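Local coordinates for oligopeptide-binding protein AppA (Bacillus subtilis, PDB 1XOC) that binds oligopeptides, including tetra- and pentapeptides, outside the cell membrane and delivers them to the App ABC transporter for uptake, at residues A[123-128]-A[139-144]. Numbering follows the deposited sequence.
Sequences YEMLKS and FKLKYK. With ZN (zinc ion), chain Q.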
ATOM      1  N   TYR A 123       5.506   1.300  15.034  1.00 31.84           N
ATOM      2  CA  TYR A 123       5.567   1.864  16.388  1.00 31.65           C
ATOM      3  C   TYR A 123       6.544   1.150  17.298  1.00 32.33           C
ATOM      4  O   TYR A 123       6.769   1.600  18.423  1.00 32.77           O
ATOM      5  CB  TYR A 123       4.159   1.929  17.051  1.00 32.30           C
ATOM      6  CG  TYR A 123       3.142   2.584  16.140  1.00 30.43           C
ATOM      7  CD1 TYR A 123       2.347   1.810  15.300  1.00 31.18           C
ATOM      8  CD2 TYR A 123       3.069   3.997  16.007  1.00 30.97           C
ATOM      9  CE1 TYR A 123       1.453   2.377  14.423  1.00 32.44           C
ATOM     10  CE2 TYR A 123       2.172   4.578  15.098  1.00 30.29           C
ATOM     11  CZ  TYR A 123       1.361   3.748  14.316  1.00 30.41           C
ATOM     12  OH  TYR A 123       0.494   4.322  13.394  1.00 30.63           O
ATOM     13  N   GLU A 124       7.138   0.052  16.842  1.00 33.26           N
ATOM     14  CA  GLU A 124       7.942  -0.741  17.774  1.00 33.97           C
ATOM     15  C   GLU A 124       9.227  -0.071  18.280  1.00 33.43           C
ATOM     16  O   GLU A 124       9.831  -0.530  19.256  1.00 33.29           O
ATOM     17  CB  GLU A 124       8.234  -2.124  17.239  1.00 35.02           C
ATOM     18  CG  GLU A 124       8.916  -2.183  15.949  1.00 37.32           C
ATOM     19  CD  GLU A 124       9.266  -3.626  15.591  1.00 38.98           C
ATOM     20  OE1 GLU A 124       8.840  -4.525  16.353  1.00 48.18           O
ATOM     21  OE2 GLU A 124       9.967  -3.872  14.592  1.00 41.65           O
ATOM     22  N   MET A 125       9.650   0.982  17.605  1.00 32.28           N
ATOM     23  CA  MET A 125      10.779   1.755  18.089  1.00 32.23           C
ATOM     24  C   MET A 125      10.403   2.665  19.265  1.00 31.97           C
ATOM     25  O   MET A 125      11.302   3.172  19.914  1.00 31.16           O
ATOM     26  CB  MET A 125      11.416   2.584  16.968  1.00 31.56           C
ATOM     27  CG  MET A 125      10.668   3.851  16.571  1.00 30.97           C
ATOM     28  SD  MET A 125       9.087   3.495  15.767  1.00 30.86           S
ATOM     29  CE  MET A 125       9.618   2.933  14.185  1.00 32.67           C
ATOM     30  N   LEU A 126       9.112   2.872  19.532  1.00 32.74           N
ATOM     31  CA  LEU A 126       8.686   3.777  20.600  1.00 33.79           C
ATOM     32  C   LEU A 126       8.756   3.137  21.963  1.00 34.60           C
ATOM     33  O   LEU A 126       8.279   2.017  22.170  1.00 36.23           O
ATOM     34  CB  LEU A 126       7.246   4.266  20.390  1.00 34.42           C
ATOM     35  CG  LEU A 126       7.053   5.329  19.355  1.00 34.49           C
ATOM     36  CD1 LEU A 126       5.557   5.653  19.223  1.00 36.98           C
ATOM     37  CD2 LEU A 126       7.868   6.593  19.730  1.00 35.44           C
ATOM     38  N   LYS A 127       9.334   3.867  22.902  1.00 35.17           N
ATOM     39  CA  LYS A 127       9.315   3.493  24.300  1.00 35.66           C
ATOM     40  C   LYS A 127       8.078   4.076  24.976  1.00 35.88           C
ATOM     41  O   LYS A 127       7.386   3.382  25.739  1.00 35.68           O
ATOM     42  CB  LYS A 127      10.546   4.033  24.983  1.00 36.22           C
ATOM     43  CG  LYS A 127      10.675   3.615  26.424  1.00 37.13           C
ATOM     44  CD  LYS A 127      11.813   4.368  27.057  1.00 38.91           C
ATOM     45  CE  LYS A 127      13.144   3.875  26.551  1.00 42.47           C
ATOM     46  NZ  LYS A 127      14.270   4.466  27.350  1.00 44.02           N
ATOM     47  N   SER A 128       7.830   5.365  24.735  1.00 34.48           N
ATOM     48  CA  SER A 128       6.703   6.052  25.359  1.00 34.23           C
ATOM     49  C   SER A 128       6.318   7.308  24.611  1.00 33.19           C
ATOM     50  O   SER A 128       7.088   7.836  23.816  1.00 31.46           O
ATOM     51  CB  SER A 128       7.038   6.449  26.796  1.00 34.58           C
ATOM     52  OG  SER A 128       8.147   7.324  26.830  1.00 36.24           O
ATOM     53  N   PHE A 139       7.834  12.273  22.215  1.00 28.44           N
ATOM     54  CA  PHE A 139       8.035  10.896  21.825  1.00 28.79           C
ATOM     55  C   PHE A 139       9.415  10.446  22.208  1.00 28.84           C
ATOM     56  O   PHE A 139      10.409  11.136  21.885  1.00 27.77           O
ATOM     57  CB  PHE A 139       7.882  10.750  20.322  1.00 29.52           C
ATOM     58  CG  PHE A 139       6.490  11.042  19.806  1.00 29.52           C
ATOM     59  CD1 PHE A 139       6.155  12.277  19.319  1.00 30.05           C
ATOM     60  CD2 PHE A 139       5.539  10.059  19.765  1.00 30.19           C
ATOM     61  CE1 PHE A 139       4.856  12.511  18.800  1.00 30.42           C
ATOM     62  CE2 PHE A 139       4.270  10.303  19.238  1.00 29.60           C
ATOM     63  CZ  PHE A 139       3.930  11.502  18.758  1.00 30.08           C
ATOM     64  N   LYS A 140       9.517   9.307  22.900  1.00 29.15           N
ATOM     65  CA  LYS A 140      10.796   8.747  23.301  1.00 30.12           C
ATOM     66  C   LYS A 140      10.973   7.380  22.664  1.00 29.56           C
ATOM     67  O   LYS A 140      10.057   6.560  22.703  1.00 29.98           O
ATOM     68  CB  LYS A 140      10.863   8.606  24.814  1.00 30.85           C
ATOM     69  CG  LYS A 140      10.728   9.967  25.522  1.00 34.86           C
ATOM     70  CD  LYS A 140      10.552   9.878  27.027  1.00 36.75           C
ATOM     71  CE  LYS A 140      11.856   9.804  27.750  1.00 41.63           C
ATOM     72  NZ  LYS A 140      11.586   9.845  29.203  1.00 42.82           N
ATOM     73  N   LEU A 141      12.157   7.155  22.094  1.00 29.30           N
ATOM     74  CA  LEU A 141      12.435   5.935  21.361  1.00 28.75           C
ATOM     75  C   LEU A 141      13.390   5.016  22.123  1.00 29.50           C
ATOM     76  O   LEU A 141      14.256   5.467  22.868  1.00 30.17           O
ATOM     77  CB  LEU A 141      12.997   6.220  19.974  1.00 28.02           C
ATOM     78  CG  LEU A 141      12.064   6.759  18.878  1.00 27.76           C
ATOM     79  CD1 LEU A 141      11.540   8.151  19.220  1.00 29.88           C
ATOM     80  CD2 LEU A 141      12.809   6.784  17.514  1.00 28.30           C
ATOM     81  N   LYS A 142      13.214   3.712  21.893  1.00 30.16           N
ATOM     82  CA  LYS A 142      14.059   2.679  22.495  1.00 30.63           C
ATOM     83  C   LYS A 142      15.398   2.575  21.773  1.00 30.12           C
ATOM     84  O   LYS A 142      16.379   2.130  22.350  1.00 30.59           O
ATOM     85  CB  LYS A 142      13.387   1.303  22.396  1.00 31.53           C
ATOM     86  CG  LYS A 142      12.005   1.138  22.964  1.00 34.09           C
ATOM     87  CD  LYS A 142      11.498  -0.278  22.629  1.00 33.08           C
ATOM     88  CE  LYS A 142      10.024  -0.480  22.891  1.00 37.05           C
ATOM     89  NZ  LYS A 142       9.721  -1.939  23.127  1.00 39.19           N
ATOM     90  N   TYR A 143      15.393   2.901  20.480  1.00 29.81           N
ATOM     91  CA  TYR A 143      16.592   2.892  19.633  1.00 30.27           C
ATOM     92  C   TYR A 143      16.298   3.784  18.418  1.00 29.89           C
ATOM     93  O   TYR A 143      15.147   4.079  18.144  1.00 30.04           O
ATOM     94  CB  TYR A 143      16.934   1.450  19.163  1.00 30.69           C
ATOM     95  CG  TYR A 143      15.746   0.714  18.577  1.00 31.36           C
ATOM     96  CD1 TYR A 143      15.370   0.905  17.253  1.00 30.93           C
ATOM     97  CD2 TYR A 143      14.975  -0.139  19.368  1.00 30.29           C
ATOM     98  CE1 TYR A 143      14.273   0.245  16.724  1.00 30.06           C
ATOM     99  CE2 TYR A 143      13.863  -0.798  18.845  1.00 30.55           C
ATOM    100  CZ  TYR A 143      13.537  -0.607  17.532  1.00 31.26           C
ATOM    101  OH  TYR A 143      12.432  -1.235  17.000  1.00 33.61           O
ATOM    102  N   LYS A 144      17.342   4.191  17.698  1.00 29.67           N
ATOM    103  CA  LYS A 144      17.183   5.070  16.547  1.00 29.55           C
ATOM    104  C   LYS A 144      16.586   4.295  15.379  1.00 29.72           C
ATOM    105  O   LYS A 144      17.005   3.177  15.081  1.00 30.35           O
ATOM    106  CB  LYS A 144      18.513   5.689  16.145  1.00 29.88           C
ATOM    107  CG  LYS A 144      19.061   6.640  17.200  1.00 31.06           C
ATOM    108  CD  LYS A 144      20.330   7.324  16.745  1.00 31.12           C
ATOM    109  CE  LYS A 144      20.972   8.058  17.885  1.00 33.29           C
ATOM    110  NZ  LYS A 144      22.095   8.913  17.393  1.00 34.19           N
TER
HETATM  111 ZN    ZN Q 535      10.773   9.093  31.223  1.00100.14          ZN
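Phe139 meets Leu126 obliquely: its ring atom CD2 lies 4.2 Å from Leu126 CD2. Tyr107 and Phe148 pack against the same ring. Next in line, Lys140 N donates a nearly straight hydrogen bond to Ser128 O (3.0 Å, 175°). Lys140 O accepts two hydrogen bonds, from Lys127 N at 2.8 Å and from Ser128 N at 3.2 Å. Two residues thus face one, which makes a classic beta bulge. It sits near the open ends of the antiparallel hairpin of strands 126-133 and 136-141, at the margin of a five-stranded sheet. The Lys140 chain runs past the Ser128 hydroxyl, with CD 3.5 Å from OG. It then bends at chi3 (86°), and NZ binds a zinc ion at 2.3 Å. Leu141 turns to the buried side. Its CD2 lies alongside Met125 CG, its CD1 touches Leu126 CD2, and all three side chains touch Phe148 of helix 147-155. Lys142 N donates a hydrogen bond to Met125 O (2.8 Å). The extended Lys142 side chain passes over the turn 123-126, bringing CE close to the carbonyl oxygens of Leu126 and Glu124. Tyr143 lays its ring obliquely against the backbone of Met125, with CE1 3.7 Å from Met125 CB.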